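Local coordinates for L0028 (Mitochondria associated protein) (Escherichia coli, PDB 3GCG) that is a translocated bacterial effector that probably acts as a guanine nucleotide exchange factor for a host Rho-family GTPase, as in the WxxxE effector family, at residues N25-A30 against G101-S106; T49-R54 against E141-N146; N85-P90 against S148-S153. One frame throughout, in Å; residues are numbered along the deposited sequence.

Interaction 1 of 3, residues N25-A30 against G101-S106; sequences NQLLQA and GHFLQS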
loop_
_atom_site.group_PDB
_atom_site.type_symbol
_atom_site.label_atom_id
_atom_site.label_comp_id
_atom_site.label_asym_id
_atom_site.label_seq_id
_atom_site.Cartn_x
_atom_site.Cartn_y
_atom_site.Cartn_z
ATOM N N ASN B 25 20.913 -9.125 -4.022
ATOM C CA ASN B 25 21.335 -9.149 -5.417
ATOM C C ASN B 25 20.143 -9.340 -6.332
ATOM O O ASN B 25 20.097 -8.786 -7.428
ATOM C CB ASN B 25 22.368 -10.254 -5.655
ATOM C CG ASN B 25 23.764 -9.831 -5.251
ATOM O OD1 ASN B 25 23.959 -9.228 -4.193
ATOM N ND2 ASN B 25 24.745 -10.143 -6.088
ATOM N N GLN B 26 19.175 -10.123 -5.877
ATOM C CA GLN B 26 17.973 -10.365 -6.666
ATOM C C GLN B 26 17.069 -9.129 -6.625
ATOM O O GLN B 26 16.374 -8.823 -7.588
ATOM C CB GLN B 26 17.244 -11.606 -6.139
ATOM C CG GLN B 26 17.969 -12.914 -6.467
ATOM C CD GLN B 26 17.228 -14.151 -5.974
ATOM O OE1 GLN B 26 16.010 -14.133 -5.795
ATOM N NE2 GLN B 26 17.963 -15.239 -5.773
ATOM N N LEU B 27 17.092 -8.413 -5.506
ATOM C CA LEU B 27 16.293 -7.198 -5.375
ATOM C C LEU B 27 16.916 -6.132 -6.290
ATOM O O LEU B 27 16.217 -5.444 -7.028
ATOM C CB LEU B 27 16.318 -6.710 -3.928
ATOM C CG LEU B 27 15.359 -5.605 -3.464
ATOM C CD1 LEU B 27 16.057 -4.814 -2.375
ATOM C CD2 LEU B 27 14.953 -4.677 -4.594
ATOM N N LEU B 28 18.240 -6.011 -6.238
ATOM C CA LEU B 28 18.950 -5.035 -7.064
ATOM C C LEU B 28 18.749 -5.322 -8.546
ATOM O O LEU B 28 18.570 -4.401 -9.345
ATOM C CB LEU B 28 20.439 -5.041 -6.715
ATOM C CG LEU B 28 20.702 -4.518 -5.301
ATOM C CD1 LEU B 28 22.169 -4.675 -4.936
ATOM C CD2 LEU B 28 20.271 -3.059 -5.218
ATOM N N GLN B 29 18.775 -6.600 -8.912
ATOM C CA GLN B 29 18.569 -6.979 -10.304
ATOM C C GLN B 29 17.211 -6.493 -10.775
ATOM O O GLN B 29 17.087 -5.952 -11.874
ATOM C CB GLN B 29 18.630 -8.500 -10.482
ATOM C CG GLN B 29 20.021 -9.091 -10.432
ATOM C CD GLN B 29 20.038 -10.528 -10.909
ATOM O OE1 GLN B 29 19.637 -10.821 -12.044
ATOM N NE2 GLN B 29 20.501 -11.438 -10.051
ATOM N N ALA B 30 16.193 -6.698 -9.941
ATOM C CA ALA B 30 14.834 -6.280 -10.278
ATOM C C ALA B 30 14.790 -4.770 -10.482
ATOM O O ALA B 30 14.126 -4.270 -11.391
ATOM C CB ALA B 30 13.862 -6.697 -9.168
ATOM N N GLY B 101 9.864 -5.080 1.166
ATOM C CA GLY B 101 8.901 -6.044 1.666
ATOM C C GLY B 101 8.008 -6.526 0.541
ATOM O O GLY B 101 7.624 -7.690 0.490
ATOM N N HIS B 102 7.669 -5.628 -0.373
ATOM C CA HIS B 102 6.817 -6.014 -1.481
ATOM C C HIS B 102 7.579 -6.882 -2.460
ATOM O O HIS B 102 7.017 -7.801 -3.050
ATOM C CB HIS B 102 6.246 -4.777 -2.161
ATOM C CG HIS B 102 5.120 -4.156 -1.399
ATOM N ND1 HIS B 102 3.974 -4.852 -1.072
ATOM C CD2 HIS B 102 4.964 -2.914 -0.886
ATOM C CE1 HIS B 102 3.162 -4.063 -0.393
ATOM N NE2 HIS B 102 3.738 -2.881 -0.267
ATOM N N PHE B 103 8.866 -6.607 -2.622
ATOM C CA PHE B 103 9.676 -7.417 -3.514
ATOM C C PHE B 103 9.693 -8.864 -3.004
ATOM O O PHE B 103 9.460 -9.799 -3.766
ATOM C CB PHE B 103 11.100 -6.875 -3.574
ATOM C CG PHE B 103 12.081 -7.839 -4.150
ATOM C CD1 PHE B 103 12.054 -8.153 -5.502
ATOM C CD2 PHE B 103 13.024 -8.454 -3.336
ATOM C CE1 PHE B 103 12.952 -9.071 -6.040
ATOM C CE2 PHE B 103 13.931 -9.378 -3.862
ATOM C CZ PHE B 103 13.892 -9.686 -5.215
ATOM N N LEU B 104 9.954 -9.044 -1.709
ATOM C CA LEU B 104 10.004 -10.387 -1.122
ATOM C C LEU B 104 8.716 -11.181 -1.342
ATOM O O LEU B 104 8.752 -12.388 -1.595
ATOM C CB LEU B 104 10.285 -10.306 0.381
ATOM C CG LEU B 104 11.617 -9.690 0.827
ATOM C CD1 LEU B 104 11.636 -9.504 2.350
ATOM C CD2 LEU B 104 12.767 -10.586 0.360
ATOM N N GLN B 105 7.581 -10.494 -1.262
ATOM C CA GLN B 105 6.279 -11.129 -1.417
ATOM C C GLN B 105 6.152 -12.013 -2.655
ATOM O O GLN B 105 5.486 -13.054 -2.610
ATOM C CB GLN B 105 5.186 -10.052 -1.409
ATOM C CG GLN B 105 3.751 -10.570 -1.392
ATOM C CD GLN B 105 3.277 -11.022 -2.756
ATOM O OE1 GLN B 105 3.559 -10.376 -3.767
ATOM N NE2 GLN B 105 2.544 -12.125 -2.795
ATOM N N SER B 106 6.783 -11.612 -3.758
ATOM C CA SER B 106 6.706 -12.394 -4.987
ATOM C C SER B 106 8.051 -12.986 -5.422
ATOM O O SER B 106 8.251 -13.315 -6.594
ATOM C CB SER B 106 6.114 -11.544 -6.119
ATOM O OG SER B 106 6.856 -10.357 -6.338
#
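The ring of F103 has the backbone of L27 over one face: L27 CA stands 3.7 Å from the F103 ring centroid and 23° off the ring normal, displaced toward the rim, a CH-pi contact. A30 CB and the carbonyl carbon of Q26 come to the ring obliquely. This is a nearly perpendicular helix-to-helix contact in the all-helical fold of the IpaB/EvcA family; the short axes of 25-30 and 101-105 run at 99° to each other, 10.8 Å apart at closest approach. With CG anti to the backbone N (chi1 164°), F103 reaches out from its own helix and puts its far end on the backbone of the other, where F103 CZ lies 3.5 Å from L27 N. The L27 side chain crosses F103 obliquely, its CB 3.6 Å from F103 CE2. An alanine in place of F103 would probably leave L27 CA and A30 CB without the apolar surface they rest on and open a gap between the two helices. Neighbouring elements surround the contact. L27 also leans on W43 of helix 41-67, L104 turns to V138, S139 and I142 of helix 124-146, and A30 packs on an apolar side chain of the partner protein chain. Q26 contributes the methylene next to its backbone to the ring contact, while its OE1 is hydrogen-bonded to N107 ND2. Farther along the ring, A30 CB sits 4.0 Å from F103 CE1.

Interaction 2 of 3, residues T49-R54 against E141-N146; sequences TTYISR and EIFERN
Y51 and F143 form an offset aromatic stack, their centroids 4.1 Å apart and their planes at 20°. The closest atoms are Y51 CE2 and F143 CD2, at 3.4 Å. Overlap is uneven: Y51 CD2 lies over the centre of the F143 ring, whereas F143 CG falls toward the rim of Y51. Both side chains leave their helices with CG anti to the backbone N (chi1 -173° for Y51), which sends both rings toward the other helix, where they overlap as parallel-displaced faces. A CH-pi contact adds to the stack, F143 CB standing 4.0 Å from the Y51 ring centroid. I52 adds an aliphatic contact, its CG1 reaching F143 CZ at 3.7 Å, obliquely to the ring. Helices 41-67 and 124-146 are thus joined at the middle of the WxxxE-effector fold, where F143 also stacks with F147 and Y51 touches V152 of helix 152-166. Among the polar groups of these segments, N146 ND2 donates a straight bond (165°) back to I142 O, 2.8 Å away and in the carbonyl plane, and R54 NH2 makes a salt bridge with E136 OE2, a second tie between the same two helices.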
loop_
_atom_site.group_PDB
_atom_site.type_symbol
_atom_site.label_atom_id
_atom_site.label_comp_id
_atom_site.label_asym_id
_atom_site.label_seq_id
_atom_site.Cartn_x
_atom_site.Cartn_y
_atom_site.Cartn_z
ATOM N N THR B 49 14.237 6.708 2.480
ATOM C CA THR B 49 13.345 7.639 3.158
ATOM C C THR B 49 11.983 6.993 3.401
ATOM O O THR B 49 11.298 7.320 4.360
ATOM C CB THR B 49 13.173 8.983 2.377
ATOM O OG1 THR B 49 11.852 9.073 1.825
ATOM C CG2 THR B 49 14.188 9.102 1.277
ATOM N N THR B 50 11.607 6.052 2.544
ATOM C CA THR B 50 10.331 5.362 2.691
ATOM C C THR B 50 10.346 4.352 3.844
ATOM O O THR B 50 9.440 4.355 4.679
ATOM C CB THR B 50 9.933 4.633 1.390
ATOM O OG1 THR B 50 9.606 5.600 0.388
ATOM C CG2 THR B 50 8.729 3.727 1.626
ATOM N N TYR B 51 11.365 3.493 3.877
ATOM C CA TYR B 51 11.495 2.475 4.926
ATOM C C TYR B 51 11.635 3.110 6.309
ATOM O O TYR B 51 11.039 2.651 7.285
ATOM C CB TYR B 51 12.711 1.580 4.675
ATOM C CG TYR B 51 12.779 0.415 5.641
ATOM C CD1 TYR B 51 12.174 -0.805 5.340
ATOM C CD2 TYR B 51 13.373 0.564 6.896
ATOM C CE1 TYR B 51 12.150 -1.843 6.260
ATOM C CE2 TYR B 51 13.350 -0.468 7.832
ATOM C CZ TYR B 51 12.737 -1.664 7.507
ATOM O OH TYR B 51 12.695 -2.673 8.446
ATOM N N ILE B 52 12.432 4.167 6.384
ATOM C CA ILE B 52 12.647 4.877 7.631
ATOM C C ILE B 52 11.371 5.587 8.078
ATOM O O ILE B 52 11.041 5.579 9.267
ATOM C CB ILE B 52 13.772 5.905 7.484
ATOM C CG1 ILE B 52 15.098 5.187 7.221
ATOM C CG2 ILE B 52 13.870 6.763 8.746
ATOM C CD1 ILE B 52 16.239 6.145 6.859
ATOM N N SER B 53 10.662 6.198 7.124
ATOM C CA SER B 53 9.412 6.906 7.416
ATOM C C SER B 53 8.351 5.943 7.904
ATOM O O SER B 53 7.565 6.266 8.790
ATOM C CB SER B 53 8.875 7.620 6.172
ATOM O OG SER B 53 9.727 8.678 5.786
ATOM N N ARG B 54 8.314 4.759 7.314
ATOM C CA ARG B 54 7.328 3.783 7.729
ATOM C C ARG B 54 7.701 3.284 9.127
ATOM O O ARG B 54 6.828 3.074 9.965
ATOM C CB ARG B 54 7.241 2.662 6.686
ATOM C CG ARG B 54 7.829 1.335 7.051
ATOM C CD ARG B 54 6.779 0.387 7.582
ATOM N NE ARG B 54 7.307 -0.972 7.645
ATOM C CZ ARG B 54 7.380 -1.798 6.606
ATOM N NH1 ARG B 54 6.940 -1.413 5.414
ATOM N NH2 ARG B 54 7.928 -2.999 6.750
ATOM N N GLU B 141 16.137 -6.900 7.950
ATOM C CA GLU B 141 17.494 -7.418 7.879
ATOM C C GLU B 141 18.160 -6.933 6.588
ATOM O O GLU B 141 19.334 -6.574 6.588
ATOM C CB GLU B 141 17.471 -8.951 7.962
ATOM C CG GLU B 141 16.795 -9.468 9.240
ATOM C CD GLU B 141 16.778 -10.992 9.368
ATOM O OE1 GLU B 141 16.299 -11.679 8.439
ATOM O OE2 GLU B 141 17.231 -11.510 10.413
ATOM N N ILE B 142 17.400 -6.892 5.496
ATOM C CA ILE B 142 17.932 -6.442 4.212
ATOM C C ILE B 142 18.225 -4.956 4.234
ATOM O O ILE B 142 19.190 -4.491 3.623
ATOM C CB ILE B 142 16.956 -6.739 3.063
ATOM C CG1 ILE B 142 16.994 -8.233 2.743
ATOM C CG2 ILE B 142 17.315 -5.916 1.832
ATOM C CD1 ILE B 142 16.110 -8.641 1.589
ATOM N N PHE B 143 17.385 -4.214 4.942
ATOM C CA PHE B 143 17.552 -2.777 5.059
ATOM C C PHE B 143 18.824 -2.425 5.831
ATOM O O PHE B 143 19.628 -1.606 5.385
ATOM C CB PHE B 143 16.347 -2.168 5.781
ATOM C CG PHE B 143 16.514 -0.710 6.114
ATOM C CD1 PHE B 143 16.465 0.257 5.111
ATOM C CD2 PHE B 143 16.741 -0.308 7.427
ATOM C CE1 PHE B 143 16.638 1.606 5.405
ATOM C CE2 PHE B 143 16.917 1.043 7.743
ATOM C CZ PHE B 143 16.865 2.006 6.726
ATOM N N GLU B 144 18.994 -3.044 6.994
ATOM C CA GLU B 144 20.147 -2.771 7.848
ATOM C C GLU B 144 21.506 -3.181 7.287
ATOM O O GLU B 144 22.531 -2.678 7.730
ATOM C CB GLU B 144 19.940 -3.412 9.223
ATOM C CG GLU B 144 18.667 -2.944 9.902
ATOM C CD GLU B 144 18.516 -3.476 11.308
ATOM O OE1 GLU B 144 18.833 -4.663 11.538
ATOM O OE2 GLU B 144 18.066 -2.708 12.181
ATOM N N ARG B 145 21.525 -4.081 6.314
ATOM C CA ARG B 145 22.794 -4.503 5.740
ATOM C C ARG B 145 23.199 -3.650 4.545
ATOM O O ARG B 145 24.378 -3.575 4.193
ATOM C CB ARG B 145 22.722 -5.969 5.326
ATOM C CG ARG B 145 22.318 -6.877 6.465
ATOM C CD ARG B 145 22.668 -8.316 6.175
ATOM N NE ARG B 145 22.406 -9.170 7.324
ATOM C CZ ARG B 145 22.792 -10.437 7.413
ATOM N NH1 ARG B 145 23.464 -11.000 6.413
ATOM N NH2 ARG B 145 22.507 -11.141 8.502
ATOM N N ASN B 146 22.225 -2.982 3.940
ATOM C CA ASN B 146 22.495 -2.160 2.773
ATOM C C ASN B 146 22.209 -0.675 2.985
ATOM O O ASN B 146 22.607 0.152 2.171
ATOM C CB ASN B 146 21.675 -2.695 1.596
ATOM C CG ASN B 146 22.021 -4.141 1.255
ATOM O OD1 ASN B 146 22.848 -4.404 0.383
ATOM N ND2 ASN B 146 21.402 -5.080 1.954
#

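Interaction 3 of 3, residues N85-P90 against S148-S153; sequences NALQQP and SGFKVS
L87 meets F150 where helix 73-87 ends in a Schellman motif and the turn into helix 152-166 passes by. One methyl does most of the work: L87 CD2 lies over a face of the F150 ring, 3.6 Å from its centroid and 29° off the normal, offset toward the rim. Its nearest ring atom is F150 CD2, at 3.2 Å, so the fit is tight. A chi1 of -62° sets L87 CG beside the backbone N, and it is the CD2 branch, not the extended CD1, that lies over the ring, although the side chain starts off at an angle to the other segment. A86 adds its backbone, A86 O coming obliquely to 4.1 Å from F150 CE2. In the Schellman turn Q88 takes positive phi, and N85 O receives a weak bond from Q88 N at 3.2 Å as well as a bent one (134°) from Q88 NE2 at 2.9 Å, in the carbonyl plane. At the start of helix 152-166, K151 is the N-cap; its N is bonded to E154 OE1, and V152 N to E144 OE2. I52 of helix 41-67 and I158 also touch L87, while F150 remains partly exposed. The arrangement is that of a helix C-terminus, closed by a Schellman motif, packed against the connection that leads into the last helix of an all-helical effector.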
loop_
_atom_site.group_PDB
_atom_site.type_symbol
_atom_site.label_atom_id
_atom_site.label_comp_id
_atom_site.label_asym_id
_atom_site.label_seq_id
_atom_site.Cartn_x
_atom_site.Cartn_y
_atom_site.Cartn_z
ATOM N N ASN B 85 15.826 15.635 11.696
ATOM C CA ASN B 85 17.044 16.329 12.106
ATOM C C ASN B 85 18.024 15.374 12.767
ATOM O O ASN B 85 19.211 15.391 12.466
ATOM C CB ASN B 85 16.737 17.457 13.097
ATOM C CG ASN B 85 15.827 18.518 12.519
ATOM O OD1 ASN B 85 15.868 18.803 11.325
ATOM N ND2 ASN B 85 15.009 19.125 13.375
ATOM N N ALA B 86 17.520 14.552 13.681
ATOM C CA ALA B 86 18.352 13.598 14.406
ATOM C C ALA B 86 19.060 12.604 13.494
ATOM O O ALA B 86 20.197 12.214 13.757
ATOM C CB ALA B 86 17.510 12.849 15.430
ATOM N N LEU B 87 18.386 12.198 12.424
ATOM C CA LEU B 87 18.948 11.234 11.482
ATOM C C LEU B 87 19.674 11.897 10.322
ATOM O O LEU B 87 20.443 11.248 9.614
ATOM C CB LEU B 87 17.840 10.349 10.909
ATOM C CG LEU B 87 17.036 9.465 11.860
ATOM C CD1 LEU B 87 15.967 8.702 11.066
ATOM C CD2 LEU B 87 17.968 8.500 12.563
ATOM N N GLN B 88 19.435 13.187 10.126
ATOM C CA GLN B 88 20.054 13.888 9.015
ATOM C C GLN B 88 19.644 13.122 7.771
ATOM O O GLN B 88 20.475 12.767 6.936
ATOM C CB GLN B 88 21.578 13.890 9.146
ATOM C CG GLN B 88 22.105 14.839 10.205
ATOM C CD GLN B 88 21.733 16.282 9.920
ATOM O OE1 GLN B 88 22.017 16.812 8.841
ATOM N NE2 GLN B 88 21.094 16.928 10.885
ATOM N N GLN B 89 18.348 12.857 7.669
ATOM C CA GLN B 89 17.801 12.123 6.535
ATOM C C GLN B 89 16.424 12.683 6.214
ATOM O O GLN B 89 15.600 12.872 7.110
ATOM C CB GLN B 89 17.658 10.637 6.894
ATOM C CG GLN B 89 17.933 9.654 5.760
ATOM C CD GLN B 89 19.412 9.351 5.619
ATOM O OE1 GLN B 89 20.187 10.173 5.121
ATOM N NE2 GLN B 89 19.818 8.169 6.078
ATOM N N PRO B 90 16.153 12.971 4.932
ATOM C CA PRO B 90 14.828 13.501 4.595
ATOM C C PRO B 90 13.786 12.396 4.801
ATOM O O PRO B 90 14.033 11.233 4.476
ATOM C CB PRO B 90 14.977 13.894 3.129
ATOM C CG PRO B 90 15.961 12.871 2.620
ATOM C CD PRO B 90 16.993 12.843 3.727
ATOM N N SER B 148 22.890 1.250 6.107
ATOM C CA SER B 148 23.328 1.628 7.444
ATOM C C SER B 148 23.478 3.118 7.677
ATOM O O SER B 148 24.557 3.602 7.996
ATOM C CB SER B 148 24.624 0.915 7.818
ATOM O OG SER B 148 24.353 -0.390 8.299
ATOM N N GLY B 149 22.381 3.845 7.500
ATOM C CA GLY B 149 22.394 5.269 7.756
ATOM C C GLY B 149 22.028 5.352 9.225
ATOM O O GLY B 149 22.360 6.314 9.914
ATOM N N PHE B 150 21.355 4.299 9.690
ATOM C CA PHE B 150 20.890 4.143 11.066
ATOM C C PHE B 150 20.086 2.834 11.134
ATOM O O PHE B 150 19.423 2.466 10.164
ATOM C CB PHE B 150 20.006 5.331 11.471
ATOM C CG PHE B 150 20.722 6.382 12.287
ATOM C CD1 PHE B 150 21.157 6.099 13.578
ATOM C CD2 PHE B 150 20.962 7.654 11.763
ATOM C CE1 PHE B 150 21.816 7.066 14.339
ATOM C CE2 PHE B 150 21.620 8.627 12.515
ATOM C CZ PHE B 150 22.048 8.332 13.805
ATOM N N LYS B 151 20.155 2.132 12.266
ATOM C CA LYS B 151 19.443 0.862 12.449
ATOM C C LYS B 151 18.002 1.047 12.911
ATOM O O LYS B 151 17.663 2.065 13.506
ATOM C CB LYS B 151 20.174 -0.016 13.462
ATOM C CG LYS B 151 21.518 -0.529 12.988
ATOM C CD LYS B 151 22.234 -1.266 14.104
ATOM C CE LYS B 151 23.507 -1.934 13.611
ATOM N NZ LYS B 151 24.228 -2.605 14.732
ATOM N N VAL B 152 17.164 0.049 12.649
ATOM C CA VAL B 152 15.754 0.114 13.026
ATOM C C VAL B 152 15.499 0.375 14.505
ATOM O O VAL B 152 14.626 1.171 14.849
ATOM C CB VAL B 152 15.005 -1.169 12.612
ATOM C CG1 VAL B 152 13.581 -1.150 13.159
ATOM C CG2 VAL B 152 14.966 -1.270 11.097
ATOM N N SER B 153 16.243 -0.299 15.378
ATOM C CA SER B 153 16.073 -0.115 16.821
ATOM C C SER B 153 16.426 1.317 17.182
ATOM O O SER B 153 15.803 1.935 18.045
ATOM C CB SER B 153 16.983 -1.065 17.597
ATOM O OG SER B 153 18.346 -0.780 17.330
#

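In the fold
Interaction 2 is the buried core contact, its centre about 5 Å from the centre of the chain; the centres of interactions 1 and 3 are about 13 Å from it, interaction 1 partly buried and interaction 3 at the surface. The three use different helix pairs, 20-32 with 99-105, 41-67 with 124-146, and 73-87 with 152-166, and share no helix. Interaction 2 borders both others: helix 99-105 packs on helix 124-146, and T49 meets P90. Interactions 1 and 3 do not touch. All three rest on a phenylalanine, but its mate changes: helix backbone in 1, a second ring in 2, a leucine methyl in 3. The partner protein chain adjoins interactions 1 and 2, not 3.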